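PDB 6X1J: probable intron-encoded endonuclease 1 from Wickerhamomyces canadensis, which cleaves DNA at a specific recognition sequence as a LAGLIDADG homing endonuclease, driving homing of its intron in the mitochondrial 21S rRNA gene. Local coordinates for residues E80-R91 with T101-F112. Sequence-based numbering, arbitrary orientation.
Sequences EYVISPPTLYER and TWRAQTFEHKAF. With nucleotides of chain C.
Arg103 runs over one face of the Tyr89 ring, its CD 3.3 Å from the ring centroid and the guanidinium nearly flat on the ring, planes 23° apart, in a cation-pi stack. The chain is extended from CG to NE (chi3 177°), which lays the guanidinium along the ring face and brings its NH1 and NH2 to the DNA. There NH1 and NH2 both donate to O4 of DT11 of chain C, at 2.8 and 2.9 Å, while NE forms a salt bridge with Glu64. An alanine in place of Tyr89 would probably leave the guanidinium without its flat support and freer to swing off the thymine. Arg91 lays one guanidinium face over that same base and reaches a guanine base with NH2; water 5 accepts from both arginines. Strands 87-91 and 101-105 belong to the antiparallel hairpin at one edge of the four-stranded sheet, and the sheet face that carries Tyr89 and Arg103 meets the DNA, as in other LAGLIDADG enzymes. Tyr89 N donates almost straight (177°) to Thr101 O. On the other face, Leu88 sets CB squarely above the six-membered ring of Trp102, 4.1 Å from its centroid. Residues 82-86 are loop, bridged by waters: water 1 links Ser84 O to Gln105 N, and water 2 sits between Ser84 N, Gln105 O and OP2 of DC8 of chain C. Phe107 N donates to Tyr81 O (2.9 Å). Tyr81 joins an aromatic cluster: its edge points at the His109 face, Tyr81 CE1 3.9 Å from His109 CG, and its own face receives the Phe112 edge, Phe112 CZ lying 3.5 Å from Tyr81 CG. Bonds from Ala111 N to His109 ND1 and from His109 NE2 to Lys26 O fix how the imidazole is turned.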
loop_
_atom_site.group_PDB
_atom_site.type_symbol
_atom_site.label_atom_id
_atom_site.label_comp_id
_atom_site.label_asym_id
_atom_site.label_seq_id
_atom_site.Cartn_x
_atom_site.Cartn_y
_atom_site.Cartn_z
ATOM N N GLU A 80 8.217 0.040 14.907
ATOM C CA GLU A 80 7.625 -0.217 16.256
ATOM C C GLU A 80 6.709 -1.439 16.252
ATOM O O GLU A 80 6.618 -2.069 17.288
ATOM C CB GLU A 80 6.584 0.820 16.692
ATOM C CG GLU A 80 7.028 2.259 16.691
ATOM C CD GLU A 80 6.978 2.979 15.369
ATOM O OE1 GLU A 80 6.093 3.821 15.173
ATOM O OE2 GLU A 80 7.864 2.734 14.574
ATOM N N TYR A 81 5.899 -1.618 15.211
ATOM C CA TYR A 81 4.694 -2.490 15.240
ATOM C C TYR A 81 5.055 -3.888 14.756
ATOM O O TYR A 81 4.144 -4.758 14.785
ATOM C CB TYR A 81 3.531 -1.896 14.418
ATOM C CG TYR A 81 3.033 -0.562 14.921
ATOM C CD1 TYR A 81 2.102 -0.496 15.946
ATOM C CD2 TYR A 81 3.498 0.636 14.393
ATOM C CE1 TYR A 81 1.640 0.717 16.432
ATOM C CE2 TYR A 81 3.078 1.857 14.888
ATOM C CZ TYR A 81 2.145 1.897 15.916
ATOM O OH TYR A 81 1.708 3.084 16.426
ATOM N N VAL A 82 6.300 -4.059 14.295
ATOM C CA VAL A 82 6.826 -5.282 13.606
ATOM C C VAL A 82 7.993 -5.882 14.411
ATOM O O VAL A 82 9.096 -5.259 14.424
ATOM C CB VAL A 82 7.312 -4.993 12.171
ATOM C CG1 VAL A 82 7.689 -6.298 11.477
ATOM C CG2 VAL A 82 6.280 -4.226 11.361
ATOM N N ILE A 83 7.759 -7.043 15.021
ATOM C CA ILE A 83 8.676 -7.673 16.017
ATOM C C ILE A 83 9.770 -8.430 15.246
ATOM O O ILE A 83 10.937 -8.265 15.583
ATOM C CB ILE A 83 7.858 -8.591 16.960
ATOM C CG1 ILE A 83 7.068 -7.775 17.981
ATOM C CG2 ILE A 83 8.723 -9.641 17.644
ATOM C CD1 ILE A 83 6.134 -8.601 18.826
ATOM N N SER A 84 9.365 -9.235 14.257
ATOM C CA SER A 84 10.216 -10.194 13.497
ATOM C C SER A 84 10.522 -9.635 12.110
ATOM O O SER A 84 9.692 -8.974 11.475
ATOM C CB SER A 84 9.566 -11.567 13.370
ATOM O OG SER A 84 9.339 -12.162 14.640
ATOM N N PRO A 85 11.742 -9.886 11.598
ATOM C CA PRO A 85 12.083 -9.514 10.227
ATOM C C PRO A 85 11.320 -10.286 9.145
ATOM O O PRO A 85 10.734 -11.368 9.363
ATOM C CB PRO A 85 13.589 -9.817 10.144
ATOM C CG PRO A 85 14.051 -9.801 11.585
ATOM C CD PRO A 85 12.894 -10.438 12.330
ATOM N N PRO A 86 11.305 -9.705 7.925
ATOM C CA PRO A 86 10.743 -10.371 6.755
ATOM C C PRO A 86 11.378 -11.739 6.524
ATOM O O PRO A 86 12.581 -11.845 6.653
ATOM C CB PRO A 86 11.108 -9.446 5.604
ATOM C CG PRO A 86 11.234 -8.079 6.275
ATOM C CD PRO A 86 11.830 -8.364 7.632
ATOM N N THR A 87 10.543 -12.698 6.135
ATOM C CA THR A 87 10.794 -14.155 6.019
ATOM C C THR A 87 10.579 -14.570 4.570
ATOM O O THR A 87 9.488 -14.305 4.044
ATOM C CB THR A 87 9.743 -14.905 6.837
ATOM O OG1 THR A 87 9.989 -14.471 8.172
ATOM C CG2 THR A 87 9.794 -16.412 6.707
ATOM N N LEU A 88 11.549 -15.210 3.937
ATOM C CA LEU A 88 11.328 -15.760 2.574
ATOM C C LEU A 88 10.236 -16.853 2.666
ATOM O O LEU A 88 10.279 -17.639 3.629
ATOM C CB LEU A 88 12.679 -16.267 2.062
ATOM C CG LEU A 88 12.713 -16.703 0.604
ATOM C CD1 LEU A 88 14.003 -16.270 -0.067
ATOM C CD2 LEU A 88 12.509 -18.207 0.494
ATOM N N TYR A 89 9.232 -16.848 1.781
ATOM C CA TYR A 89 8.284 -17.975 1.612
ATOM C C TYR A 89 8.371 -18.484 0.186
ATOM O O TYR A 89 8.306 -17.648 -0.729
ATOM C CB TYR A 89 6.813 -17.593 1.794
ATOM C CG TYR A 89 6.297 -17.584 3.206
ATOM C CD1 TYR A 89 6.831 -16.692 4.123
ATOM C CD2 TYR A 89 5.259 -18.422 3.617
ATOM C CE1 TYR A 89 6.355 -16.635 5.423
ATOM C CE2 TYR A 89 4.778 -18.379 4.919
ATOM C CZ TYR A 89 5.319 -17.468 5.823
ATOM O OH TYR A 89 4.905 -17.351 7.126
ATOM N N GLU A 90 8.401 -19.806 0.041
ATOM C CA GLU A 90 8.469 -20.531 -1.251
ATOM C C GLU A 90 7.235 -21.421 -1.345
ATOM O O GLU A 90 7.025 -22.210 -0.446
ATOM C CB GLU A 90 9.762 -21.345 -1.337
ATOM C CG GLU A 90 9.629 -22.609 -2.161
ATOM C CD GLU A 90 10.843 -23.515 -2.107
ATOM O OE1 GLU A 90 11.966 -22.992 -2.282
ATOM O OE2 GLU A 90 10.654 -24.741 -1.887
ATOM N N ARG A 91 6.447 -21.270 -2.397
ATOM C CA ARG A 91 5.222 -22.065 -2.620
ATOM C C ARG A 91 5.375 -22.773 -3.968
ATOM O O ARG A 91 6.046 -22.197 -4.865
ATOM C CB ARG A 91 3.986 -21.158 -2.613
ATOM C CG ARG A 91 4.041 -19.958 -1.670
ATOM C CD ARG A 91 3.215 -20.040 -0.392
ATOM N NE ARG A 91 1.899 -20.682 -0.502
ATOM C CZ ARG A 91 0.714 -20.077 -0.579
ATOM N NH1 ARG A 91 0.610 -18.757 -0.598
ATOM N NH2 ARG A 91 -0.379 -20.813 -0.637
ATOM N N THR A 101 8.211 -15.214 -2.360
ATOM C CA THR A 101 7.824 -13.872 -1.854
ATOM C C THR A 101 8.454 -13.666 -0.477
ATOM O O THR A 101 8.929 -14.638 0.095
ATOM C CB THR A 101 6.297 -13.742 -1.758
ATOM O OG1 THR A 101 5.852 -14.884 -1.033
ATOM C CG2 THR A 101 5.599 -13.708 -3.092
ATOM N N TRP A 102 8.454 -12.431 0.017
ATOM C CA TRP A 102 8.843 -12.060 1.399
ATOM C C TRP A 102 7.581 -11.661 2.193
ATOM O O TRP A 102 6.674 -11.021 1.606
ATOM C CB TRP A 102 9.911 -10.955 1.392
ATOM C CG TRP A 102 11.233 -11.411 0.835
ATOM C CD1 TRP A 102 11.561 -11.520 -0.485
ATOM C CD2 TRP A 102 12.396 -11.864 1.565
ATOM N NE1 TRP A 102 12.839 -11.989 -0.626
ATOM C CE2 TRP A 102 13.383 -12.195 0.610
ATOM C CE3 TRP A 102 12.710 -11.996 2.923
ATOM C CZ2 TRP A 102 14.646 -12.661 0.957
ATOM C CZ3 TRP A 102 13.967 -12.449 3.270
ATOM C CH2 TRP A 102 14.915 -12.797 2.299
ATOM N N ARG A 103 7.510 -12.049 3.475
ATOM C CA ARG A 103 6.330 -11.839 4.356
ATOM C C ARG A 103 6.784 -11.180 5.664
ATOM O O ARG A 103 7.900 -11.475 6.153
ATOM C CB ARG A 103 5.585 -13.148 4.645
ATOM C CG ARG A 103 4.927 -13.790 3.430
ATOM C CD ARG A 103 3.956 -14.894 3.829
ATOM N NE ARG A 103 3.244 -15.483 2.702
ATOM C CZ ARG A 103 2.330 -16.453 2.777
ATOM N NH1 ARG A 103 2.008 -16.993 3.941
ATOM N NH2 ARG A 103 1.736 -16.890 1.679
ATOM N N ALA A 104 5.932 -10.317 6.202
ATOM C CA ALA A 104 6.090 -9.665 7.514
ATOM C C ALA A 104 4.679 -9.366 8.039
ATOM O O ALA A 104 3.713 -9.459 7.197
ATOM C CB ALA A 104 6.941 -8.426 7.368
ATOM N N GLN A 105 4.541 -9.094 9.351
ATOM C CA GLN A 105 3.249 -8.778 10.022
ATOM C C GLN A 105 3.484 -7.689 11.075
ATOM O O GLN A 105 4.551 -7.739 11.750
ATOM C CB GLN A 105 2.681 -10.018 10.725
ATOM C CG GLN A 105 2.294 -11.155 9.789
ATOM C CD GLN A 105 3.462 -11.959 9.252
ATOM O OE1 GLN A 105 4.539 -12.042 9.861
ATOM N NE2 GLN A 105 3.249 -12.556 8.084
ATOM N N THR A 106 2.537 -6.780 11.259
ATOM C CA THR A 106 2.487 -5.998 12.528
ATOM C C THR A 106 1.805 -6.928 13.511
ATOM O O THR A 106 1.132 -7.870 13.040
ATOM C CB THR A 106 1.686 -4.698 12.467
ATOM O OG1 THR A 106 0.318 -5.106 12.361
ATOM C CG2 THR A 106 2.087 -3.816 11.303
ATOM N N PHE A 107 1.944 -6.663 14.804
ATOM C CA PHE A 107 0.982 -7.203 15.800
ATOM C C PHE A 107 -0.339 -6.413 15.683
ATOM O O PHE A 107 -0.339 -5.330 15.108
ATOM C CB PHE A 107 1.589 -7.202 17.210
ATOM C CG PHE A 107 2.258 -5.925 17.662
ATOM C CD1 PHE A 107 1.533 -4.759 17.799
ATOM C CD2 PHE A 107 3.592 -5.921 18.039
ATOM C CE1 PHE A 107 2.135 -3.592 18.222
ATOM C CE2 PHE A 107 4.199 -4.758 18.488
ATOM C CZ PHE A 107 3.472 -3.588 18.562
ATOM N N GLU A 108 -1.423 -6.921 16.279
ATOM C CA GLU A 108 -2.682 -6.153 16.522
ATOM C C GLU A 108 -2.356 -4.901 17.338
ATOM O O GLU A 108 -1.533 -4.978 18.248
ATOM C CB GLU A 108 -3.702 -7.007 17.264
ATOM C CG GLU A 108 -4.078 -8.252 16.491
ATOM C CD GLU A 108 -5.009 -9.171 17.256
ATOM O OE1 GLU A 108 -5.528 -8.715 18.318
ATOM O OE2 GLU A 108 -5.206 -10.329 16.792
ATOM N N HIS A 109 -2.978 -3.786 17.016
ATOM C CA HIS A 109 -2.820 -2.515 17.762
ATOM C C HIS A 109 -3.915 -1.553 17.315
ATOM O O HIS A 109 -4.106 -1.393 16.091
ATOM C CB HIS A 109 -1.439 -1.900 17.588
ATOM C CG HIS A 109 -1.109 -0.874 18.621
ATOM N ND1 HIS A 109 -1.730 0.353 18.663
ATOM C CD2 HIS A 109 -0.187 -0.856 19.613
ATOM C CE1 HIS A 109 -1.196 1.088 19.625
ATOM N NE2 HIS A 109 -0.244 0.373 20.223
ATOM N N LYS A 110 -4.531 -0.924 18.315
ATOM C CA LYS A 110 -5.606 0.096 18.248
ATOM C C LYS A 110 -5.238 1.213 17.261
ATOM O O LYS A 110 -6.132 1.754 16.659
ATOM C CB LYS A 110 -5.796 0.636 19.677
ATOM C CG LYS A 110 -6.902 1.665 19.876
ATOM C CD LYS A 110 -6.975 2.190 21.309
ATOM C CE LYS A 110 -8.393 2.314 21.829
ATOM N NZ LYS A 110 -9.029 0.985 22.012
ATOM N N ALA A 111 -3.960 1.570 17.130
ATOM C CA ALA A 111 -3.485 2.636 16.216
ATOM C C ALA A 111 -3.935 2.355 14.763
ATOM O O ALA A 111 -4.179 3.339 14.070
ATOM C CB ALA A 111 -1.988 2.802 16.337
ATOM N N PHE A 112 -4.170 1.095 14.373
ATOM C CA PHE A 112 -4.554 0.675 13.000
ATOM C C PHE A 112 -6.086 0.697 12.816
ATOM O O PHE A 112 -6.542 0.565 11.655
ATOM C CB PHE A 112 -3.961 -0.704 12.655
ATOM C CG PHE A 112 -2.445 -0.769 12.645
ATOM C CD1 PHE A 112 -1.692 0.023 11.789
ATOM C CD2 PHE A 112 -1.755 -1.627 13.500
ATOM C CE1 PHE A 112 -0.298 -0.019 11.809
ATOM C CE2 PHE A 112 -0.366 -1.657 13.521
ATOM C CZ PHE A 112 0.359 -0.835 12.696
ATOM P P DA C 7 -0.320 -10.038 18.881
ATOM O OP1 DA C 7 -0.065 -9.187 20.071
ATOM O OP2 DA C 7 -1.218 -9.517 17.774
ATOM O "O5'" DA C 7 1.085 -10.498 18.288
ATOM C "C5'" DA C 7 2.250 -10.659 19.122
ATOM C "C4'" DA C 7 3.094 -11.784 18.572
ATOM O "O4'" DA C 7 2.310 -13.000 18.581
ATOM C "C3'" DA C 7 3.576 -11.601 17.129
ATOM O "O3'" DA C 7 5.002 -11.837 17.077
ATOM C "C2'" DA C 7 2.634 -12.493 16.330
ATOM C "C1'" DA C 7 2.262 -13.603 17.301
ATOM N N9 DA C 7 0.907 -14.121 17.126
ATOM C C8 DA C 7 -0.224 -13.352 17.007
ATOM N N7 DA C 7 -1.325 -14.050 16.863
ATOM C C5 DA C 7 -0.891 -15.368 16.897
ATOM C C6 DA C 7 -1.582 -16.588 16.823
ATOM N N6 DA C 7 -2.903 -16.673 16.674
ATOM N N1 DA C 7 -0.862 -17.729 16.886
ATOM C C2 DA C 7 0.465 -17.635 17.044
ATOM N N3 DA C 7 1.227 -16.543 17.149
ATOM C C4 DA C 7 0.478 -15.429 17.073
ATOM P P DT C 11 0.197 -25.972 5.011
ATOM O OP1 DT C 11 -0.001 -27.432 5.288
ATOM O OP2 DT C 11 1.358 -25.534 4.188
ATOM O "O5'" DT C 11 -1.138 -25.392 4.348
ATOM C "C5'" DT C 11 -2.376 -25.371 5.071
ATOM C "C4'" DT C 11 -3.481 -24.794 4.222
ATOM O "O4'" DT C 11 -3.413 -23.354 4.260
ATOM C "C3'" DT C 11 -3.478 -25.169 2.741
ATOM O "O3'" DT C 11 -4.869 -25.242 2.429
ATOM C "C2'" DT C 11 -2.833 -23.969 2.083
ATOM C "C1'" DT C 11 -3.367 -22.835 2.944
ATOM N N1 DT C 11 -2.548 -21.614 2.980
ATOM C C2 DT C 11 -3.182 -20.396 2.907
ATOM O O2 DT C 11 -4.391 -20.275 2.776
ATOM N N3 DT C 11 -2.343 -19.313 2.969
ATOM C C4 DT C 11 -0.969 -19.324 3.098
ATOM O O4 DT C 11 -0.352 -18.262 3.152
ATOM C C5 DT C 11 -0.371 -20.633 3.174
ATOM C C7 DT C 11 1.112 -20.745 3.335
ATOM C C6 DT C 11 -1.181 -21.699 3.130
ATOM P P DC C 8 5.797 -12.012 15.685
ATOM O OP1 DC C 8 7.237 -11.830 15.969
ATOM O OP2 DC C 8 5.163 -11.177 14.650
ATOM O "O5'" DC C 8 5.359 -13.464 15.221
ATOM C "C5'" DC C 8 6.133 -14.546 15.658
ATOM C "C4'" DC C 8 5.598 -15.817 15.058
ATOM O "O4'" DC C 8 4.159 -15.875 15.134
ATOM C "C3'" DC C 8 5.955 -16.032 13.584
ATOM O "O3'" DC C 8 6.525 -17.316 13.391
ATOM C "C2'" DC C 8 4.625 -15.961 12.860
ATOM C "C1'" DC C 8 3.700 -16.472 13.930
ATOM N N1 DC C 8 2.289 -16.132 13.760
ATOM C C2 DC C 8 1.353 -17.166 13.671
ATOM O O2 DC C 8 1.747 -18.342 13.723
ATOM N N3 DC C 8 0.049 -16.862 13.507
ATOM C C4 DC C 8 -0.332 -15.587 13.429
ATOM N N4 DC C 8 -1.630 -15.335 13.279
ATOM C C5 DC C 8 0.600 -14.513 13.523
ATOM C C6 DC C 8 1.888 -14.828 13.692
HETATM O O HOH W 1 7.254 -9.892 10.462
HETATM O O HOH W 2 6.693 -9.279 13.181
HETATM O O HOH W 3 8.102 -12.269 9.046
HETATM O O HOH W 4 5.603 -17.184 -2.516
HETATM O O HOH W 5 2.073 -16.424 -1.218
#